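Local coordinates for hypothetical UPF0271 protein TTHB195 (Thermus thermophilus, PDB 2DFA) that probably cleaves 5-oxoproline to L-glutamate at the expense of ATP hydrolysis, as the A subunit of a three-part 5-oxoprolinase complex, at residues V132-V143 with A153-E163; A164-R172 with M199-G210. One frame throughout, in Å; residues are numbered along the deposited sequence. Where two conformers were deposited one is given.

Contact 1. Residues V132-V143 with A153-E163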
loop_
_atom_site.group_PDB
_atom_site.type_symbol
_atom_site.label_atom_id
_atom_site.label_comp_id
_atom_site.label_asym_id
_atom_site.label_seq_id
_atom_site.Cartn_x
_atom_site.Cartn_y
_atom_site.Cartn_z
ATOM N N VAL A 132 -2.732 22.890 7.957
ATOM C CA VAL A 132 -4.103 23.228 8.339
ATOM C C VAL A 132 -4.419 24.673 7.963
ATOM O O VAL A 132 -5.487 24.961 7.423
ATOM C CB VAL A 132 -4.319 23.061 9.858
ATOM C CG1 VAL A 132 -5.689 23.625 10.266
ATOM C CG2 VAL A 132 -4.226 21.587 10.231
ATOM N N LYS A 133 -3.485 25.577 8.249
ATOM C CA LYS A 133 -3.686 26.993 7.946
ATOM C C LYS A 133 -3.801 27.243 6.444
ATOM O O LYS A 133 -4.623 28.048 6.004
ATOM C CB LYS A 133 -2.535 27.835 8.513
ATOM C CG LYS A 133 -2.755 29.343 8.360
ATOM C CD LYS A 133 -1.577 30.151 8.879
ATOM C CE LYS A 133 -1.904 31.647 8.912
ATOM N NZ LYS A 133 -0.790 32.435 9.503
ATOM N N ALA A 134 -2.974 26.553 5.663
ATOM C CA ALA A 134 -2.985 26.704 4.212
ATOM C C ALA A 134 -4.305 26.234 3.602
ATOM O O ALA A 134 -4.745 26.766 2.582
ATOM C CB ALA A 134 -1.811 25.922 3.590
ATOM N N PHE A 135 -4.931 25.239 4.228
ATOM C CA PHE A 135 -6.201 24.702 3.739
ATOM C C PHE A 135 -7.380 25.603 4.110
ATOM O O PHE A 135 -8.243 25.874 3.279
ATOM C CB PHE A 135 -6.448 23.307 4.319
ATOM C CG PHE A 135 -7.680 22.635 3.777
ATOM C CD1 PHE A 135 -7.686 22.091 2.493
ATOM C CD2 PHE A 135 -8.841 22.561 4.539
ATOM C CE1 PHE A 135 -8.832 21.484 1.981
ATOM C CE2 PHE A 135 -9.991 21.955 4.031
ATOM C CZ PHE A 135 -9.983 21.418 2.751
ATOM N N ASP A 136 -7.413 26.038 5.367
ATOM C CA ASP A 136 -8.472 26.909 5.885
ATOM C C ASP A 136 -7.967 27.550 7.174
ATOM O O ASP A 136 -7.957 26.921 8.233
ATOM C CB ASP A 136 -9.740 26.102 6.180
ATOM C CG ASP A 136 -10.880 26.968 6.709
ATOM O OD1 ASP A 136 -10.652 28.163 7.006
ATOM O OD2 ASP A 136 -12.008 26.445 6.835
ATOM N N PRO A 137 -7.544 28.821 7.099
ATOM C CA PRO A 137 -7.058 29.593 8.253
ATOM C C PRO A 137 -8.016 29.544 9.460
ATOM O O PRO A 137 -7.637 29.766 10.603
ATOM C CB PRO A 137 -6.860 31.042 7.805
ATOM C CG PRO A 137 -7.078 31.106 6.297
ATOM C CD PRO A 137 -7.874 29.746 6.027
ATOM N N GLY A 138 -9.295 29.293 9.186
ATOM C CA GLY A 138 -10.298 29.305 10.241
ATOM C C GLY A 138 -10.466 27.977 10.964
ATOM O O GLY A 138 -11.196 27.885 11.954
ATOM N N LEU A 139 -9.786 26.941 10.480
ATOM C CA LEU A 139 -9.874 25.616 11.095
ATOM C C LEU A 139 -9.210 25.519 12.465
ATOM O O LEU A 139 -8.025 25.832 12.619
ATOM C CB LEU A 139 -9.234 24.569 10.181
ATOM C CG LEU A 139 -10.077 23.889 9.106
ATOM C CD1 LEU A 139 -9.161 23.052 8.211
ATOM C CD2 LEU A 139 -11.138 23.003 9.769
ATOM N N PRO A 140 -9.961 25.079 13.486
ATOM C CA PRO A 140 -9.350 24.963 14.811
ATOM C C PRO A 140 -8.505 23.691 14.877
ATOM O O PRO A 140 -8.841 22.682 14.261
ATOM C CB PRO A 140 -10.554 24.904 15.744
ATOM C CG PRO A 140 -11.579 24.218 14.912
ATOM C CD PRO A 140 -11.417 24.861 13.557
ATOM N N LEU A 141 -7.402 23.756 15.605
ATOM C CA LEU A 141 -6.525 22.607 15.758
ATOM C C LEU A 141 -6.607 22.150 17.203
ATOM O O LEU A 141 -6.450 22.955 18.123
ATOM C CB LEU A 141 -5.083 22.996 15.405
ATOM C CG LEU A 141 -4.008 21.904 15.402
ATOM C CD1 LEU A 141 -4.414 20.776 14.453
ATOM C CD2 LEU A 141 -2.677 22.513 14.975
ATOM N N VAL A 142 -6.889 20.867 17.399
ATOM C CA VAL A 142 -6.978 20.287 18.735
ATOM C C VAL A 142 -5.559 19.949 19.177
ATOM O O VAL A 142 -4.823 19.269 18.458
ATOM C CB VAL A 142 -7.845 19.003 18.722
ATOM C CG1 VAL A 142 -7.844 18.340 20.096
ATOM C CG2 VAL A 142 -9.260 19.356 18.306
ATOM N N VAL A 143 -5.173 20.426 20.356
ATOM C CA VAL A 143 -3.824 20.186 20.851
ATOM C C VAL A 143 -3.777 19.794 22.319
ATOM O O VAL A 143 -4.769 19.897 23.041
ATOM C CB VAL A 143 -2.940 21.443 20.690
ATOM C CG1 VAL A 143 -3.100 22.029 19.303
ATOM C CG2 VAL A 143 -3.311 22.475 21.745
ATOM N N ALA A 153 1.183 25.950 17.083
ATOM C CA ALA A 153 -0.147 26.188 16.550
ATOM C C ALA A 153 -0.515 27.655 16.761
ATOM O O ALA A 153 -1.063 28.296 15.872
ATOM C CB ALA A 153 -1.164 25.285 17.242
ATOM N N ARG A 154 -0.203 28.184 17.939
ATOM C CA ARG A 154 -0.509 29.581 18.236
ATOM C C ARG A 154 0.383 30.509 17.422
ATOM O O ARG A 154 -0.077 31.526 16.902
ATOM C CB ARG A 154 -0.335 29.864 19.733
ATOM C CG ARG A 154 -1.366 29.171 20.623
ATOM C CD ARG A 154 -1.143 29.509 22.092
ATOM N NE ARG A 154 -2.115 28.870 22.978
ATOM C CZ ARG A 154 -3.396 29.217 23.068
ATOM N NH1 ARG A 154 -3.879 30.204 22.325
ATOM N NH2 ARG A 154 -4.195 28.579 23.910
ATOM N N LYS A 155 1.658 30.155 17.301
ATOM C CA LYS A 155 2.588 30.972 16.532
ATOM C C LYS A 155 2.155 31.034 15.070
ATOM O O LYS A 155 2.401 32.032 14.387
ATOM C CB LYS A 155 4.014 30.409 16.642
ATOM C CG LYS A 155 4.694 30.704 17.978
ATOM C CD LYS A 155 5.996 29.920 18.167
ATOM C CE LYS A 155 7.063 30.292 17.145
ATOM N NZ LYS A 155 8.295 29.461 17.321
ATOM N N ALA A 156 1.505 29.972 14.595
ATOM C CA ALA A 156 1.039 29.911 13.211
ATOM C C ALA A 156 -0.192 30.786 12.998
ATOM O O ALA A 156 -0.581 31.056 11.864
ATOM C CB ALA A 156 0.723 28.463 12.818
ATOM N N GLY A 157 -0.806 31.215 14.094
ATOM C CA GLY A 157 -1.981 32.063 13.997
ATOM C C GLY A 157 -3.284 31.290 13.942
ATOM O O GLY A 157 -4.323 31.850 13.595
ATOM N N LEU A 158 -3.236 30.002 14.272
ATOM C CA LEU A 158 -4.439 29.170 14.254
ATOM C C LEU A 158 -5.188 29.220 15.570
ATOM O O LEU A 158 -4.597 29.459 16.618
ATOM C CB LEU A 158 -4.091 27.702 13.989
ATOM C CG LEU A 158 -3.554 27.266 12.629
ATOM C CD1 LEU A 158 -3.293 25.763 12.657
ATOM C CD2 LEU A 158 -4.554 27.605 11.546
ATOM N N ARG A 159 -6.496 28.987 15.507
ATOM C CA ARG A 159 -7.306 28.927 16.713
ATOM C C ARG A 159 -6.977 27.560 17.299
ATOM O O ARG A 159 -6.947 26.562 16.570
ATOM C CB ARG A 159 -8.792 28.980 16.375
ATOM C CG ARG A 159 -9.688 28.578 17.533
ATOM C CD ARG A 159 -11.137 28.457 17.090
ATOM N NE ARG A 159 -11.965 27.853 18.128
ATOM C CZ ARG A 159 -13.159 27.314 17.907
ATOM N NH1 ARG A 159 -13.666 27.307 16.682
ATOM N NH2 ARG A 159 -13.836 26.764 18.906
ATOM N N VAL A 160 -6.727 27.503 18.603
ATOM C CA VAL A 160 -6.396 26.232 19.238
ATOM C C VAL A 160 -7.476 25.769 20.207
ATOM O O VAL A 160 -8.102 26.577 20.887
ATOM C CB VAL A 160 -5.045 26.323 19.985
ATOM C CG1 VAL A 160 -3.941 26.707 19.014
ATOM C CG2 VAL A 160 -5.142 27.329 21.120
ATOM N N VAL A 161 -7.687 24.458 20.252
ATOM C CA VAL A 161 -8.679 23.843 21.129
ATOM C C VAL A 161 -7.947 22.906 22.085
ATOM O O VAL A 161 -7.255 21.986 21.647
ATOM C CB VAL A 161 -9.712 23.026 20.315
ATOM C CG1 VAL A 161 -10.721 22.389 21.248
ATOM C CG2 VAL A 161 -10.411 23.923 19.308
ATOM N N LEU A 162 -8.105 23.139 23.387
ATOM C CA LEU A 162 -7.435 22.327 24.399
ATOM C C LEU A 162 -8.146 21.030 24.748
ATOM O O LEU A 162 -9.314 21.022 25.138
ATOM C CB LEU A 162 -7.213 23.156 25.666
ATOM C CG LEU A 162 -6.419 24.446 25.439
ATOM C CD1 LEU A 162 -6.144 25.120 26.778
ATOM C CD2 LEU A 162 -5.105 24.123 24.729
ATOM N N GLU A 163 -7.414 19.930 24.622
ATOM C CA GLU A 163 -7.945 18.603 24.894
ATOM C C GLU A 163 -7.497 18.046 26.241
ATOM O O GLU A 163 -6.360 18.253 26.668
ATOM C CB GLU A 163 -7.523 17.654 23.770
ATOM C CG GLU A 163 -7.906 16.210 23.973
ATOM C CD GLU A 163 -7.665 15.377 22.725
ATOM O OE1 GLU A 163 -6.530 15.392 22.201
ATOM O OE2 GLU A 163 -8.616 14.706 22.273
HETATM O O HOH W 1 -7.717 28.409 12.949
HETATM O O HOH W 2 -12.941 28.645 14.157
#
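Strands 141-143 and 160-163 are the parallel pair of a beta-alpha-beta unit whose crossover is helix 148-155, and Leu141 is held in it through both its N and its O, by Arg159 O and Val161 N. Each strand lends amides to the other: Leu141 N reaches Arg159 O at 3.0 Å, Val161 N returns to Leu141 O at 2.9 Å, and the ladder continues through Val143 N to Val161 O and Glu163 N to Val143 O.

Under the crossover helix, Leu158 does most of the filling. Its CD1 lies 4.0 Å from both Val132 CG1 and Leu141 CD2, while CD2 presses on Lys133 CB at 3.7 Å. Leu141 has CG anti to the backbone N (chi1 -176°), which brings CD2 under Ala153 CB as well. A Schellman motif at Gly157 ends the helix, and Lys133, extended all the way from CB to NZ, spans from helix 122-135 to donate to Ala156 O at 2.7 Å. On the other face of the sheet Val161 CG2 packs against Pro140 CB at 3.7 Å; that same CB covers one face of the Arg159 guanidinium. One water ties Pro137 O and Leu139 O to Arg159 N, and a second joins Gly138 O to the guanidinium edge at Arg159 NH1; Arg159 NH2 goes to Phe250 O.

At the end of the ladder, Glu163 CB touches Val142 CG1, and its carboxylate pairs with Lys109. Strand 141-143 also bonds to Val108, strand 160-164 runs on beside strand 219-222, and helix 122-135 leans on helix 80-100 through Val132 and Ile91.

Contact 2. Residues A164-R172 with M199-G210; sequences AFPERAYLR and MVLEGKVEALDG
Tyr170 and Met199 meet where the loop after strand 160-164 folds back over the end of helix 189-201 and the short strand 204-206, half of an antiparallel hairpin with strand 212-214. Met199 CE comes to 3.6 Å from Tyr170 CE1, approaching the ring obliquely, while its SD lies against Ala164 CB and Pro166. Val205 CG1 sits over one ring face, a CH-pi contact 4.1 Å from the centroid and displaced toward the CG side. Val205 reaches the ring with this methyl set between its backbone N and carbonyl carbon (chi1 70°).

Further along, the backbones take over. Leu208 N donates to Tyr170 O at 2.7 Å in a nearly straight bond (172°), and a water bridges Tyr170 N to Glu206 O. The type I turn from Ala207 to Gly210 then turns to Arg172: Asp209 OD1 takes Arg172 N at 2.7 Å with its syn lone pair.

What holds the ring in place is partly its own loop: Tyr170 OH accepts from Phe165 N at 2.9 Å, spanning the type I turn from Phe165 to Arg168. Outside the pair, Val213 and Val215 also touch the tyrosine, and Arg195 of helix 189-201 bonds to Arg168 O. At the outer end the Arg172 chain bends at chi3 (63°) round Gly210 O; NH1 meets that oxygen at 2.8 Å, in the guanidinium plane but from above the carbonyl plane.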
loop_
_atom_site.group_PDB
_atom_site.type_symbol
_atom_site.label_atom_id
_atom_site.label_comp_id
_atom_site.label_asym_id
_atom_site.label_seq_id
_atom_site.Cartn_x
_atom_site.Cartn_y
_atom_site.Cartn_z
ATOM N N ALA A 164 -8.408 17.346 26.907
ATOM C CA ALA A 164 -8.129 16.726 28.199
ATOM C C ALA A 164 -8.541 15.265 28.080
ATOM O O ALA A 164 -9.410 14.921 27.272
ATOM C CB ALA A 164 -8.925 17.420 29.312
ATOM N N PHE A 165 -7.926 14.407 28.888
ATOM C CA PHE A 165 -8.213 12.981 28.833
ATOM C C PHE A 165 -8.698 12.398 30.152
ATOM O O PHE A 165 -7.896 12.045 31.013
ATOM C CB PHE A 165 -6.964 12.219 28.380
ATOM C CG PHE A 165 -6.373 12.736 27.100
ATOM C CD1 PHE A 165 -5.649 13.924 27.083
ATOM C CD2 PHE A 165 -6.559 12.045 25.906
ATOM C CE1 PHE A 165 -5.120 14.417 25.893
ATOM C CE2 PHE A 165 -6.034 12.530 24.712
ATOM C CZ PHE A 165 -5.312 13.721 24.708
ATOM N N PRO A 166 -10.023 12.274 30.320
ATOM C CA PRO A 166 -10.566 11.718 31.562
ATOM C C PRO A 166 -10.133 10.273 31.826
ATOM O O PRO A 166 -10.207 9.799 32.959
ATOM C CB PRO A 166 -12.077 11.859 31.374
ATOM C CG PRO A 166 -12.248 11.813 29.882
ATOM C CD PRO A 166 -11.103 12.666 29.399
ATOM N N GLU A 167 -9.665 9.583 30.791
ATOM C CA GLU A 167 -9.235 8.193 30.942
ATOM C C GLU A 167 -7.745 8.017 31.204
ATOM O O GLU A 167 -7.277 6.894 31.403
ATOM C CB GLU A 167 -9.608 7.387 29.699
ATOM C CG GLU A 167 -11.093 7.329 29.404
ATOM C CD GLU A 167 -11.393 6.493 28.172
ATOM O OE1 GLU A 167 -11.256 5.253 28.243
ATOM O OE2 GLU A 167 -11.753 7.079 27.130
ATOM N N ARG A 168 -6.996 9.115 31.198
ATOM C CA ARG A 168 -5.557 9.044 31.425
ATOM C C ARG A 168 -5.159 9.765 32.702
ATOM O O ARG A 168 -5.717 10.813 33.025
ATOM C CB ARG A 168 -4.805 9.657 30.240
ATOM C CG ARG A 168 -4.968 8.885 28.941
ATOM C CD ARG A 168 -4.333 7.503 29.050
ATOM N NE ARG A 168 -2.890 7.586 29.275
ATOM C CZ ARG A 168 -2.023 8.062 28.386
ATOM N NH1 ARG A 168 -2.448 8.496 27.206
ATOM N NH2 ARG A 168 -0.731 8.112 28.680
ATOM N N ALA A 169 -4.196 9.202 33.424
ATOM C CA ALA A 169 -3.729 9.813 34.661
ATOM C C ALA A 169 -2.802 10.974 34.326
ATOM O O ALA A 169 -2.105 10.957 33.306
ATOM C CB ALA A 169 -2.994 8.788 35.517
ATOM N N TYR A 170 -2.808 11.983 35.192
ATOM C CA TYR A 170 -1.969 13.160 35.025
ATOM C C TYR A 170 -0.905 13.214 36.115
ATOM O O TYR A 170 -1.070 12.634 37.186
ATOM C CB TYR A 170 -2.812 14.437 35.103
ATOM C CG TYR A 170 -3.605 14.743 33.857
ATOM C CD1 TYR A 170 -4.665 13.930 33.458
ATOM C CD2 TYR A 170 -3.302 15.859 33.080
ATOM C CE1 TYR A 170 -5.406 14.225 32.311
ATOM C CE2 TYR A 170 -4.032 16.165 31.935
ATOM C CZ TYR A 170 -5.082 15.346 31.557
ATOM O OH TYR A 170 -5.797 15.649 30.425
ATOM N N LEU A 171 0.187 13.916 35.832
ATOM C CA LEU A 171 1.266 14.073 36.798
ATOM C C LEU A 171 1.235 15.525 37.261
ATOM O O LEU A 171 0.651 16.379 36.589
ATOM C CB LEU A 171 2.616 13.759 36.149
ATOM C CG LEU A 171 2.787 12.369 35.527
ATOM C CD1 LEU A 171 4.184 12.259 34.931
ATOM C CD2 LEU A 171 2.574 11.290 36.578
ATOM N N ARG A 172 1.857 15.812 38.402
ATOM C CA ARG A 172 1.873 17.179 38.918
ATOM C C ARG A 172 2.392 18.173 37.886
ATOM O O ARG A 172 2.000 19.339 37.886
ATOM C CB ARG A 172 2.718 17.266 40.188
ATOM C CG ARG A 172 2.105 16.560 41.383
ATOM C CD ARG A 172 2.903 16.836 42.647
ATOM N NE ARG A 172 2.899 18.252 43.010
ATOM C CZ ARG A 172 1.822 18.922 43.410
ATOM N NH1 ARG A 172 0.649 18.308 43.504
ATOM N NH2 ARG A 172 1.917 20.208 43.719
ATOM N N MET A 199 -12.917 17.921 35.682
ATOM C CA MET A 199 -12.202 18.741 34.709
ATOM C C MET A 199 -13.077 19.880 34.175
ATOM O O MET A 199 -12.634 20.998 33.959
ATOM C CB MET A 199 -11.769 17.847 33.543
ATOM C CG MET A 199 -10.862 16.687 33.956
ATOM S SD MET A 199 -10.496 15.603 32.567
ATOM C CE MET A 199 -8.776 15.265 32.964
ATOM N N VAL A 200 -14.355 19.548 33.910
ATOM C CA VAL A 200 -15.266 20.574 33.404
ATOM C C VAL A 200 -15.664 21.576 34.496
ATOM O O VAL A 200 -15.476 22.780 34.377
ATOM C CB VAL A 200 -16.512 19.883 32.840
ATOM C CG1 VAL A 200 -17.495 20.933 32.319
ATOM C CG2 VAL A 200 -16.131 18.956 31.701
ATOM N N LEU A 201 -16.260 21.034 35.578
ATOM C CA LEU A 201 -16.809 21.895 36.628
ATOM C C LEU A 201 -15.733 22.670 37.410
ATOM O O LEU A 201 -15.957 23.784 37.871
ATOM C CB LEU A 201 -17.614 21.026 37.609
ATOM C CG LEU A 201 -18.826 20.322 36.984
ATOM C CD1 LEU A 201 -19.600 19.489 38.010
ATOM C CD2 LEU A 201 -19.840 21.304 36.389
ATOM N N GLU A 202 -14.554 22.036 37.602
ATOM C CA GLU A 202 -13.559 22.661 38.476
ATOM C C GLU A 202 -12.256 23.030 37.754
ATOM O O GLU A 202 -11.412 23.751 38.272
ATOM C CB GLU A 202 -13.264 21.707 39.639
ATOM C CG GLU A 202 -14.426 21.592 40.630
ATOM C CD GLU A 202 -14.072 20.575 41.697
ATOM O OE1 GLU A 202 -13.112 20.799 42.428
ATOM O OE2 GLU A 202 -14.788 19.576 41.815
ATOM N N GLY A 203 -12.077 22.478 36.540
ATOM C CA GLY A 203 -10.862 22.781 35.791
ATOM C C GLY A 203 -9.617 22.176 36.446
ATOM O O GLY A 203 -8.507 22.685 36.340
ATOM N N LYS A 204 -9.840 21.064 37.172
ATOM C CA LYS A 204 -8.721 20.391 37.816
ATOM C C LYS A 204 -8.886 18.869 37.785
ATOM O O LYS A 204 -9.975 18.325 37.642
ATOM C CB LYS A 204 -8.645 20.872 39.266
ATOM C CG LYS A 204 -8.033 22.268 39.394
ATOM C CD LYS A 204 -7.972 22.735 40.847
ATOM C CE LYS A 204 -7.206 24.051 41.005
ATOM N NZ LYS A 204 -7.816 25.087 40.173
ATOM N N VAL A 205 -7.738 18.175 37.878
ATOM C CA VAL A 205 -7.781 16.722 37.990
ATOM C C VAL A 205 -6.738 16.207 38.986
ATOM O O VAL A 205 -5.646 16.744 39.133
ATOM C CB VAL A 205 -7.512 16.129 36.606
ATOM C CG1 VAL A 205 -6.052 16.365 36.220
ATOM C CG2 VAL A 205 -7.794 14.637 36.616
ATOM N N GLU A 206 -7.128 15.153 39.728
ATOM C CA GLU A 206 -6.166 14.522 40.621
ATOM C C GLU A 206 -4.881 14.162 39.875
ATOM O O GLU A 206 -4.875 13.800 38.704
ATOM C CB GLU A 206 -6.810 13.257 41.198
ATOM C CG GLU A 206 -6.038 12.691 42.392
ATOM C CD GLU A 206 -6.625 11.355 42.789
ATOM O OE1 GLU A 206 -7.781 11.108 42.473
ATOM O OE2 GLU A 206 -5.918 10.576 43.434
ATOM N N ALA A 207 -3.749 14.327 40.582
ATOM C CA ALA A 207 -2.482 13.923 39.998
ATOM C C ALA A 207 -2.006 12.591 40.584
ATOM O O ALA A 207 -2.141 12.306 41.768
ATOM C CB ALA A 207 -1.451 15.019 40.269
ATOM N N LEU A 208 -1.469 11.744 39.693
ATOM C CA LEU A 208 -1.017 10.427 40.124
ATOM C C LEU A 208 0.099 10.518 41.174
ATOM O O LEU A 208 0.187 9.724 42.104
ATOM C CB LEU A 208 -0.540 9.677 38.873
ATOM C CG LEU A 208 -0.016 8.263 39.155
ATOM C CD1 LEU A 208 -1.071 7.379 39.821
ATOM C CD2 LEU A 208 0.411 7.532 37.878
ATOM N N ASP A 209 0.992 11.513 40.991
ATOM C CA ASP A 209 2.114 11.639 41.920
ATOM C C ASP A 209 1.843 12.644 43.052
ATOM O O ASP A 209 2.738 13.298 43.574
ATOM C CB ASP A 209 3.386 12.003 41.138
ATOM C CG ASP A 209 3.191 13.282 40.329
ATOM O OD1 ASP A 209 2.064 13.523 39.900
ATOM O OD2 ASP A 209 4.180 13.971 40.069
ATOM N N GLY A 210 0.578 12.757 43.457
ATOM C CA GLY A 210 0.233 13.642 44.557
ATOM C C GLY A 210 -0.536 14.907 44.229
ATOM O O GLY A 210 -0.218 15.612 43.269
HETATM O O HOH W 3 -4.276 11.456 37.416
#

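Overall arrangement
The two contacts follow one another along the chain: contact 1 closes at Glu163, and contact 2 opens at Ala164. Strand 160-164 joins them. Contact 1 holds it in the parallel sheet beside strand 141-143, and contact 2 begins where that strand gives way to the loop that later leads into helix 189-201. Their centres lie 24 Å apart, at about 14 Å and 17 Å from the centre of the chain, and apart from the join in sequence they do not touch. Strand 219-222 borders both. Contact 1 thus belongs to the sheet, its crossover helix 148-155 and the end of helix 122-135, whereas contact 2 packs the loop that follows the strand against the end of helix 189-201 and the hairpin after it.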